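Local coordinates for protein carboxylesterase YbfK (Bacillus subtilis, PDB 4CCY) that hydrolyses carboxylic esters to an alcohol and a carboxylate, as a carboxylesterase of the alpha/beta hydrolase superfamily, at residues 133-147 and 220-234. Residues are numbered along the deposited sequence; the frame is centred on the assembly and turned at random.
Sequences SHIVNFLLRAPERVE and FPYVFTDQELKSIQV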
ATOM      1  N   SER A 133      -2.841   3.115  -4.717  1.00 11.55           N
ATOM      2  CA  SER A 133      -3.123   4.436  -5.300  1.00 11.67           C
ATOM      3  C   SER A 133      -1.868   5.288  -5.449  1.00 11.40           C
ATOM      4  O   SER A 133      -1.742   6.015  -6.416  1.00 11.88           O
ATOM      5  CB  SER A 133      -4.215   5.171  -4.520  1.00 12.12           C
ATOM      6  OG  SER A 133      -5.407   4.386  -4.524  1.00 12.49           O
ATOM      7  N   HIS A 134      -0.914   5.167  -4.528  1.00 11.21           N
ATOM      8  CA  HIS A 134       0.402   5.809  -4.724  1.00 11.38           C
ATOM      9  C   HIS A 134       1.074   5.329  -5.988  1.00 11.33           C
ATOM     10  O   HIS A 134       1.663   6.120  -6.750  1.00 11.53           O
ATOM     11  CB  HIS A 134       1.312   5.573  -3.525  1.00 11.51           C
ATOM     12  CG  HIS A 134       1.097   6.552  -2.403  1.00 11.86           C
ATOM     13  ND1 HIS A 134       1.792   7.712  -2.306  1.00 12.53           N
ATOM     14  CD2 HIS A 134       0.226   6.522  -1.324  1.00 12.08           C
ATOM     15  CE1 HIS A 134       1.376   8.395  -1.220  1.00 12.62           C
ATOM     16  NE2 HIS A 134       0.414   7.669  -0.616  1.00 12.66           N
ATOM     17  N   ILE A 135       0.988   4.023  -6.231  1.00 10.97           N
ATOM     18  CA  ILE A 135       1.648   3.425  -7.386  1.00 10.95           C
ATOM     19  C   ILE A 135       1.049   3.901  -8.702  1.00 11.28           C
ATOM     20  O   ILE A 135       1.800   4.222  -9.622  1.00 11.76           O
ATOM     21  CB  ILE A 135       1.731   1.888  -7.276  1.00 10.62           C
ATOM     22  CG1 ILE A 135       2.763   1.525  -6.209  1.00 10.53           C
ATOM     23  CG2 ILE A 135       2.140   1.247  -8.597  1.00 10.79           C
ATOM     24  CD1 ILE A 135       2.561   0.181  -5.579  1.00 10.50           C
ATOM     25  N   VAL A 136      -0.275   3.981  -8.789  1.00 11.34           N
ATOM     26  CA  VAL A 136      -0.919   4.495  -9.998  1.00 11.93           C
ATOM     27  C   VAL A 136      -0.478   5.937 -10.236  1.00 12.45           C
ATOM     28  O   VAL A 136      -0.103   6.299 -11.355  1.00 13.11           O
ATOM     29  CB  VAL A 136      -2.452   4.410  -9.935  1.00 12.05           C
ATOM     30  CG1 VAL A 136      -3.073   4.948 -11.221  1.00 12.50           C
ATOM     31  CG2 VAL A 136      -2.891   2.972  -9.684  1.00 11.75           C
ATOM     32  N   ASN A 137      -0.494   6.747  -9.181  1.00 12.35           N
ATOM     33  CA  ASN A 137      -0.021   8.132  -9.261  1.00 12.76           C
ATOM     34  C   ASN A 137       1.450   8.233  -9.691  1.00 12.97           C
ATOM     35  O   ASN A 137       1.802   9.056 -10.547  1.00 13.23           O
ATOM     36  CB  ASN A 137      -0.229   8.853  -7.922  1.00 12.60           C
ATOM     37  CG  ASN A 137       0.121  10.326  -8.000  1.00 13.16           C
ATOM     38  OD1 ASN A 137      -0.561  11.095  -8.687  1.00 13.46           O
ATOM     39  ND2 ASN A 137       1.188  10.733  -7.296  1.00 12.71           N
ATOM     40  N   PHE A 138       2.296   7.388  -9.096  1.00 12.86           N
ATOM     41  CA  PHE A 138       3.725   7.337  -9.446  1.00 13.00           C
ATOM     42  C   PHE A 138       4.006   6.933 -10.901  1.00 13.60           C
ATOM     43  O   PHE A 138       4.776   7.602 -11.589  1.00 14.51           O
ATOM     44  CB  PHE A 138       4.521   6.446  -8.456  1.00 12.60           C
ATOM     45  CG  PHE A 138       6.021   6.584  -8.594  1.00 12.97           C
ATOM     46  CD1 PHE A 138       6.650   7.777  -8.279  1.00 13.00           C
ATOM     47  CD2 PHE A 138       6.798   5.521  -9.069  1.00 13.14           C
ATOM     48  CE1 PHE A 138       8.029   7.918  -8.420  1.00 13.54           C
ATOM     49  CE2 PHE A 138       8.173   5.651  -9.210  1.00 13.41           C
ATOM     50  CZ  PHE A 138       8.791   6.851  -8.878  1.00 13.67           C
ATOM     51  N   LEU A 139       3.390   5.853 -11.381  1.00 13.59           N
ATOM     52  CA  LEU A 139       3.639   5.401 -12.753  1.00 14.07           C
ATOM     53  C   LEU A 139       3.137   6.421 -13.794  1.00 14.83           C
ATOM     54  O   LEU A 139       3.675   6.490 -14.901  1.00 15.59           O
ATOM     55  CB  LEU A 139       3.056   3.998 -13.008  1.00 13.71           C
ATOM     56  CG  LEU A 139       1.540   3.810 -12.890  1.00 13.44           C
ATOM     57  CD1 LEU A 139       0.834   4.168 -14.186  1.00 14.04           C
ATOM     58  CD2 LEU A 139       1.214   2.387 -12.468  1.00 13.05           C
ATOM     59  N   LEU A 140       2.118   7.210 -13.434  1.00 14.92           N
ATOM     60  CA  LEU A 140       1.641   8.299 -14.290  1.00 15.82           C
ATOM     61  C   LEU A 140       2.608   9.474 -14.305  1.00 16.79           C
ATOM     62  O   LEU A 140       2.878  10.049 -15.357  1.00 18.04           O
ATOM     63  CB  LEU A 140       0.267   8.800 -13.836  1.00 15.50           C
ATOM     64  CG  LEU A 140      -0.989   7.998 -14.175  1.00 15.34           C
ATOM     65  CD1 LEU A 140      -2.173   8.537 -13.384  1.00 15.14           C
ATOM     66  CD2 LEU A 140      -1.286   8.051 -15.668  1.00 15.96           C
ATOM     67  N   ARG A 141       3.108   9.853 -13.136  1.00 16.50           N
ATOM     68  CA  ARG A 141       3.963  11.039 -13.031  1.00 17.18           C
ATOM     69  C   ARG A 141       5.442  10.735 -13.213  1.00 17.26           C
ATOM     70  O   ARG A 141       6.217  11.636 -13.504  1.00 18.00           O
ATOM     71  CB  ARG A 141       3.775  11.727 -11.680  1.00 16.96           C
ATOM     72  CG  ARG A 141       2.474  12.489 -11.554  1.00 17.17           C
ATOM     73  CD  ARG A 141       2.222  12.869 -10.107  1.00 17.01           C
ATOM     74  NE  ARG A 141       0.928  13.522  -9.947  1.00 17.34           N
ATOM     75  CZ  ARG A 141       0.704  14.813 -10.192  1.00 18.18           C
ATOM     76  NH1 ARG A 141       1.683  15.603 -10.612  1.00 18.43           N
ATOM     77  NH2 ARG A 141      -0.512  15.311 -10.026  1.00 18.47           N
ATOM     78  N   ALA A 142       5.843   9.484 -13.000  1.00 16.54           N
ATOM     79  CA  ALA A 142       7.254   9.121 -13.148  1.00 16.82           C
ATOM     80  C   ALA A 142       7.435   7.781 -13.841  1.00 16.85           C
ATOM     81  O   ALA A 142       8.144   6.919 -13.327  1.00 16.71           O
ATOM     82  CB  ALA A 142       7.968   9.136 -11.803  1.00 16.21           C
ATOM     83  N   PRO A 143       6.822   7.617 -15.038  1.00 17.31           N
ATOM     84  CA  PRO A 143       6.868   6.318 -15.707  1.00 17.33           C
ATOM     85  C   PRO A 143       8.288   5.863 -15.996  1.00 17.80           C
ATOM     86  O   PRO A 143       8.538   4.672 -16.049  1.00 17.77           O
ATOM     87  CB  PRO A 143       6.124   6.567 -17.024  1.00 18.04           C
ATOM     88  CG  PRO A 143       6.216   8.040 -17.256  1.00 18.65           C
ATOM     89  CD  PRO A 143       6.213   8.661 -15.888  1.00 17.73           C
ATOM     90  N   GLU A 144       9.203   6.814 -16.175  1.00 18.37           N
ATOM     91  CA  GLU A 144      10.600   6.504 -16.476  1.00 19.17           C
ATOM     92  C   GLU A 144      11.315   5.778 -15.333  1.00 18.37           C
ATOM     93  O   GLU A 144      12.376   5.183 -15.538  1.00 18.60           O
ATOM     94  CB  GLU A 144      11.369   7.778 -16.901  1.00 20.37           C
ATOM     95  CG  GLU A 144      11.738   8.741 -15.764  1.00 20.53           C
ATOM     96  CD  GLU A 144      10.565   9.563 -15.224  1.00 20.46           C
ATOM     97  OE1 GLU A 144       9.475   9.581 -15.825  1.00 20.64           O
ATOM     98  OE2 GLU A 144      10.735  10.215 -14.180  1.00 20.81           O
ATOM     99  N   ARG A 145      10.730   5.830 -14.134  1.00 17.42           N
ATOM    100  CA  ARG A 145      11.322   5.205 -12.958  1.00 17.03           C
ATOM    101  C   ARG A 145      10.679   3.856 -12.628  1.00 16.29           C
ATOM    102  O   ARG A 145      11.078   3.192 -11.681  1.00 15.93           O
ATOM    103  CB  ARG A 145      11.240   6.144 -11.745  1.00 16.80           C
ATOM    104  CG  ARG A 145      11.735   7.567 -12.007  1.00 17.12           C
ATOM    105  CD  ARG A 145      13.223   7.647 -12.327  1.00 17.56           C
ATOM    106  NE  ARG A 145      14.090   7.276 -11.200  1.00 17.17           N
ATOM    107  CZ  ARG A 145      14.442   8.094 -10.213  1.00 17.06           C
ATOM    108  NH1 ARG A 145      13.987   9.350 -10.174  1.00 16.84           N
ATOM    109  NH2 ARG A 145      15.248   7.654  -9.251  1.00 16.86           N
ATOM    110  N   VAL A 146       9.703   3.449 -13.429  1.00 16.18           N
ATOM    111  CA  VAL A 146       8.937   2.232 -13.155  1.00 15.96           C
ATOM    112  C   VAL A 146       9.241   1.132 -14.164  1.00 16.74           C
ATOM    113  O   VAL A 146       9.181   1.369 -15.378  1.00 17.32           O
ATOM    114  CB  VAL A 146       7.417   2.523 -13.190  1.00 15.44           C
ATOM    115  CG1 VAL A 146       6.619   1.303 -12.747  1.00 14.99           C
ATOM    116  CG2 VAL A 146       7.081   3.746 -12.338  1.00 14.88           C
ATOM    117  N   GLU A 147       9.548  -0.063 -13.656  1.00 16.90           N
ATOM    118  CA  GLU A 147       9.559  -1.278 -14.475  1.00 17.52           C
ATOM    119  C   GLU A 147       8.111  -1.793 -14.643  1.00 17.03           C
ATOM    120  O   GLU A 147       7.411  -1.366 -15.553  1.00 17.26           O
ATOM    121  CB  GLU A 147      10.487  -2.354 -13.878  1.00 18.21           C
ATOM    122  CG  GLU A 147      11.993  -2.022 -13.857  1.00 19.61           C
ATOM    123  CD  GLU A 147      12.589  -1.791 -15.249  1.00 21.25           C
ATOM    124  OE1 GLU A 147      12.131  -2.429 -16.217  1.00 22.00           O
ATOM    125  OE2 GLU A 147      13.521  -0.971 -15.394  1.00 22.20           O
ATOM    126  N   PHE A 220      -5.314  12.620  -2.047  1.00 16.59           N
ATOM    127  CA  PHE A 220      -6.185  11.462  -1.983  1.00 16.02           C
ATOM    128  C   PHE A 220      -7.353  11.712  -1.018  1.00 16.18           C
ATOM    129  O   PHE A 220      -7.276  12.605  -0.190  1.00 16.77           O
ATOM    130  CB  PHE A 220      -5.387  10.209  -1.575  1.00 15.71           C
ATOM    131  CG  PHE A 220      -4.399   9.745  -2.614  1.00 15.43           C
ATOM    132  CD1 PHE A 220      -4.612   9.991  -3.979  1.00 15.31           C
ATOM    133  CD2 PHE A 220      -3.273   9.022  -2.235  1.00 15.01           C
ATOM    134  CE1 PHE A 220      -3.701   9.549  -4.933  1.00 14.89           C
ATOM    135  CE2 PHE A 220      -2.365   8.574  -3.183  1.00 14.79           C
ATOM    136  CZ  PHE A 220      -2.575   8.837  -4.533  1.00 14.89           C
ATOM    137  N   PRO A 221      -8.448  10.937  -1.140  1.00 16.12           N
ATOM    138  CA  PRO A 221      -8.670   9.923  -2.184  1.00 15.46           C
ATOM    139  C   PRO A 221      -8.910  10.562  -3.541  1.00 15.11           C
ATOM    140  O   PRO A 221      -9.378  11.698  -3.607  1.00 15.17           O
ATOM    141  CB  PRO A 221      -9.922   9.178  -1.703  1.00 15.80           C
ATOM    142  CG  PRO A 221     -10.611  10.129  -0.786  1.00 16.53           C
ATOM    143  CD  PRO A 221      -9.529  10.945  -0.135  1.00 16.58           C
ATOM    144  N   TYR A 222      -8.578   9.838  -4.609  1.00 14.25           N
ATOM    145  CA  TYR A 222      -8.725  10.370  -5.952  1.00 14.44           C
ATOM    146  C   TYR A 222      -9.130   9.289  -6.957  1.00 14.26           C
ATOM    147  O   TYR A 222      -8.653   8.163  -6.893  1.00 14.11           O
ATOM    148  CB  TYR A 222      -7.441  11.088  -6.392  1.00 14.39           C
ATOM    149  CG  TYR A 222      -7.497  11.681  -7.778  1.00 14.78           C
ATOM    150  CD1 TYR A 222      -8.427  12.674  -8.101  1.00 15.38           C
ATOM    151  CD2 TYR A 222      -6.617  11.258  -8.769  1.00 14.68           C
ATOM    152  CE1 TYR A 222      -8.477  13.224  -9.378  1.00 15.99           C
ATOM    153  CE2 TYR A 222      -6.651  11.807 -10.050  1.00 15.34           C
ATOM    154  CZ  TYR A 222      -7.581  12.789 -10.344  1.00 15.76           C
ATOM    155  OH  TYR A 222      -7.615  13.328 -11.601  1.00 16.51           O
ATOM    156  N   VAL A 223     -10.044   9.638  -7.855  1.00 14.50           N
ATOM    157  CA  VAL A 223     -10.386   8.780  -8.999  1.00 14.39           C
ATOM    158  C   VAL A 223      -9.686   9.338 -10.244  1.00 14.43           C
ATOM    159  O   VAL A 223      -9.932  10.471 -10.661  1.00 14.71           O
ATOM    160  CB  VAL A 223     -11.922   8.690  -9.210  1.00 14.87           C
ATOM    161  CG1 VAL A 223     -12.260   7.910 -10.478  1.00 15.03           C
ATOM    162  CG2 VAL A 223     -12.599   8.076  -7.987  1.00 14.51           C
ATOM    163  N   PHE A 224      -8.800   8.551 -10.833  1.00 14.06           N
ATOM    164  CA  PHE A 224      -8.085   9.010 -12.026  1.00 14.36           C
ATOM    165  C   PHE A 224      -9.057   9.143 -13.193  1.00 14.86           C
ATOM    166  O   PHE A 224      -9.981   8.337 -13.318  1.00 15.02           O
ATOM    167  CB  PHE A 224      -6.912   8.083 -12.341  1.00 14.00           C
ATOM    168  CG  PHE A 224      -5.857   8.090 -11.273  1.00 13.78           C
ATOM    169  CD1 PHE A 224      -4.880   9.082 -11.250  1.00 13.95           C
ATOM    170  CD2 PHE A 224      -5.882   7.148 -10.247  1.00 13.20           C
ATOM    171  CE1 PHE A 224      -3.925   9.112 -10.236  1.00 13.97           C
ATOM    172  CE2 PHE A 224      -4.939   7.175  -9.239  1.00 13.09           C
ATOM    173  CZ  PHE A 224      -3.956   8.151  -9.233  1.00 13.38           C
ATOM    174  N   THR A 225      -8.881  10.180 -14.012  1.00 15.28           N
ATOM    175  CA  THR A 225      -9.805  10.440 -15.121  1.00 15.96           C
ATOM    176  C   THR A 225      -9.533   9.470 -16.268  1.00 16.01           C
ATOM    177  O   THR A 225      -8.473   8.851 -16.309  1.00 15.35           O
ATOM    178  CB  THR A 225      -9.656  11.865 -15.680  1.00 16.66           C
ATOM    179  OG1 THR A 225      -8.332  12.024 -16.208  1.00 16.93           O
ATOM    180  CG2 THR A 225      -9.935  12.908 -14.605  1.00 16.65           C
ATOM    181  N   ASP A 226     -10.492   9.336 -17.188  1.00 16.49           N
ATOM    182  CA  ASP A 226     -10.261   8.570 -18.417  1.00 16.96           C
ATOM    183  C   ASP A 226      -8.981   9.059 -19.079  1.00 17.11           C
ATOM    184  O   ASP A 226      -8.146   8.261 -19.472  1.00 16.94           O
ATOM    185  CB  ASP A 226     -11.431   8.719 -19.395  1.00 17.86           C
ATOM    186  CG  ASP A 226     -12.726   8.141 -18.855  1.00 17.99           C
ATOM    187  OD1 ASP A 226     -12.761   7.682 -17.696  1.00 17.61           O
ATOM    188  OD2 ASP A 226     -13.721   8.148 -19.597  1.00 19.08           O
ATOM    189  N   GLN A 227      -8.841  10.379 -19.170  1.00 17.59           N
ATOM    190  CA  GLN A 227      -7.666  11.030 -19.747  1.00 18.23           C
ATOM    191  C   GLN A 227      -6.356  10.518 -19.144  1.00 17.52           C
ATOM    192  O   GLN A 227      -5.434  10.157 -19.878  1.00 17.69           O
ATOM    193  CB  GLN A 227      -7.797  12.559 -19.621  1.00 18.83           C
ATOM    194  CG  GLN A 227      -6.582  13.374 -20.036  1.00 19.34           C
ATOM    195  CD  GLN A 227      -6.870  14.873 -20.101  1.00 20.22           C
ATOM    196  OE1 GLN A 227      -7.313  15.479 -19.119  1.00 20.33           O
ATOM    197  NE2 GLN A 227      -6.613  15.479 -21.253  1.00 20.94           N
ATOM    198  N   GLU A 228      -6.277  10.467 -17.815  1.00 16.95           N
ATOM    199  CA  GLU A 228      -5.059   9.996 -17.159  1.00 16.65           C
ATOM    200  C   GLU A 228      -4.836   8.510 -17.393  1.00 16.03           C
ATOM    201  O   GLU A 228      -3.735   8.109 -17.730  1.00 15.83           O
ATOM    202  CB  GLU A 228      -5.060  10.306 -15.665  1.00 16.65           C
ATOM    203  CG  GLU A 228      -5.004  11.795 -15.361  1.00 17.37           C
ATOM    204  CD  GLU A 228      -5.390  12.120 -13.935  1.00 17.43           C
ATOM    205  OE1 GLU A 228      -6.491  11.720 -13.469  1.00 17.37           O
ATOM    206  OE2 GLU A 228      -4.574  12.782 -13.272  1.00 18.00           O
ATOM    207  N   LEU A 229      -5.893   7.712 -17.244  1.00 15.74           N
ATOM    208  CA  LEU A 229      -5.781   6.252 -17.329  1.00 15.51           C
ATOM    209  C   LEU A 229      -5.386   5.771 -18.730  1.00 16.33           C
ATOM    210  O   LEU A 229      -4.586   4.837 -18.867  1.00 16.17           O
ATOM    211  CB  LEU A 229      -7.080   5.583 -16.871  1.00 15.36           C
ATOM    212  CG  LEU A 229      -7.446   5.673 -15.369  1.00 14.82           C
ATOM    213  CD1 LEU A 229      -8.686   4.844 -15.093  1.00 14.63           C
ATOM    214  CD2 LEU A 229      -6.316   5.205 -14.465  1.00 14.06           C
ATOM    215  N   LYS A 230      -5.931   6.418 -19.762  1.00 16.97           N
ATOM    216  CA  LYS A 230      -5.590   6.081 -21.145  1.00 18.17           C
ATOM    217  C   LYS A 230      -4.120   6.358 -21.463  1.00 18.33           C
ATOM    218  O   LYS A 230      -3.581   5.774 -22.402  1.00 18.88           O
ATOM    219  CB  LYS A 230      -6.476   6.843 -22.133  1.00 19.27           C
ATOM    220  CG  LYS A 230      -7.931   6.401 -22.160  1.00 19.88           C
ATOM    221  CD  LYS A 230      -8.850   7.539 -22.610  1.00 21.04           C
ATOM    222  CE  LYS A 230      -8.924   7.642 -24.116  1.00 22.66           C
ATOM    223  NZ  LYS A 230      -9.888   8.694 -24.561  1.00 24.23           N
ATOM    224  N   SER A 231      -3.482   7.232 -20.673  1.00 17.96           N
ATOM    225  CA  SER A 231      -2.092   7.650 -20.904  1.00 18.24           C
ATOM    226  C   SER A 231      -1.042   6.754 -20.252  1.00 17.93           C
ATOM    227  O   SER A 231       0.148   6.953 -20.465  1.00 18.22           O
ATOM    228  CB  SER A 231      -1.877   9.088 -20.433  1.00 18.37           C
ATOM    229  OG  SER A 231      -1.735   9.150 -19.019  1.00 17.97           O
ATOM    230  N   ILE A 232      -1.473   5.774 -19.457  1.00 17.40           N
ATOM    231  CA  ILE A 232      -0.542   4.846 -18.797  1.00 17.04           C
ATOM    232  C   ILE A 232       0.296   4.082 -19.833  1.00 17.78           C
ATOM    233  O   ILE A 232      -0.248   3.496 -20.775  1.00 17.92           O
ATOM    234  CB  ILE A 232      -1.284   3.859 -17.860  1.00 16.35           C
ATOM    235  CG1 ILE A 232      -1.870   4.617 -16.661  1.00 15.72           C
ATOM    236  CG2 ILE A 232      -0.369   2.707 -17.428  1.00 15.62           C
ATOM    237  CD1 ILE A 232      -2.919   3.855 -15.883  1.00 15.45           C
ATOM    238  N   GLN A 233       1.613   4.105 -19.634  1.00 18.12           N
ATOM    239  CA  GLN A 233       2.585   3.534 -20.556  1.00 19.12           C
ATOM    240  C   GLN A 233       3.486   2.464 -19.921  1.00 18.76           C
ATOM    241  O   GLN A 233       4.577   2.205 -20.441  1.00 19.44           O
ATOM    242  CB  GLN A 233       3.459   4.658 -21.175  1.00 20.61           C
ATOM    243  CG  GLN A 233       4.241   5.503 -20.164  1.00 21.00           C
ATOM    244  CD  GLN A 233       5.124   6.571 -20.802  1.00 22.58           C
ATOM    245  OE1 GLN A 233       4.632   7.595 -21.274  1.00 23.70           O
ATOM    246  NE2 GLN A 233       6.446   6.350 -20.788  1.00 23.12           N
ATOM    247  N   VAL A 234       3.061   1.868 -18.804  1.00 17.54           N
ATOM    248  CA  VAL A 234       3.827   0.767 -18.176  1.00 17.18           C
ATOM    249  C   VAL A 234       2.912  -0.434 -17.917  1.00 16.41           C
ATOM    250  O   VAL A 234       1.700  -0.257 -17.802  1.00 15.94           O
ATOM    251  CB  VAL A 234       4.543   1.181 -16.853  1.00 17.05           C
ATOM    252  CG1 VAL A 234       5.264   2.525 -16.992  1.00 17.34           C
ATOM    253  CG2 VAL A 234       3.582   1.197 -15.667  1.00 16.14           C
TER
HETATM  254  O   HOH W   1       2.432   6.063 -17.346  1.00 20.14           O
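Phe224 and Phe220 pack against helix 130-141, the helix after the probable nucleophile elbow of this alpha/beta hydrolase; the proposed nucleophile Ser129 lies about 7 Å from Ser133, side chain to side chain. With CG of Phe224 anti to its carbonyl carbon (chi1 -64°), the ring lies against Val136 and Leu140 on the helix. Beyond CB, Val136 CG1 sits over the CG, CD2 and CE2 side of one face, within 3.5 Å of Phe224 CE2; Tyr222 CD2 covers the opposite face. CD1 and CE1 of Phe224 meet Leu140 CD1, and Phe224 CZ ends 3.7 Å from Asn137 N. Replacing Phe224 with alanine would probably open a gap between Val136 and Tyr222 and deprive Leu140 CD1 of its aromatic partner. Phe220 turns its edge to the face of His134, a T-shaped pair with planes at 89°, while Ser133 CB makes a CH-pi contact with the Phe220 face. Farther along, Leu139 CD1 rests on Ile232 CG1 at 3.7 Å, and Val234 fits its methyls against Leu139, Pro143 and Val146. Towards the helix end, polar contact is indirect: one water donates to Leu139 O at 2.8 Å and accepts from Gln233 N at 3.1 Å.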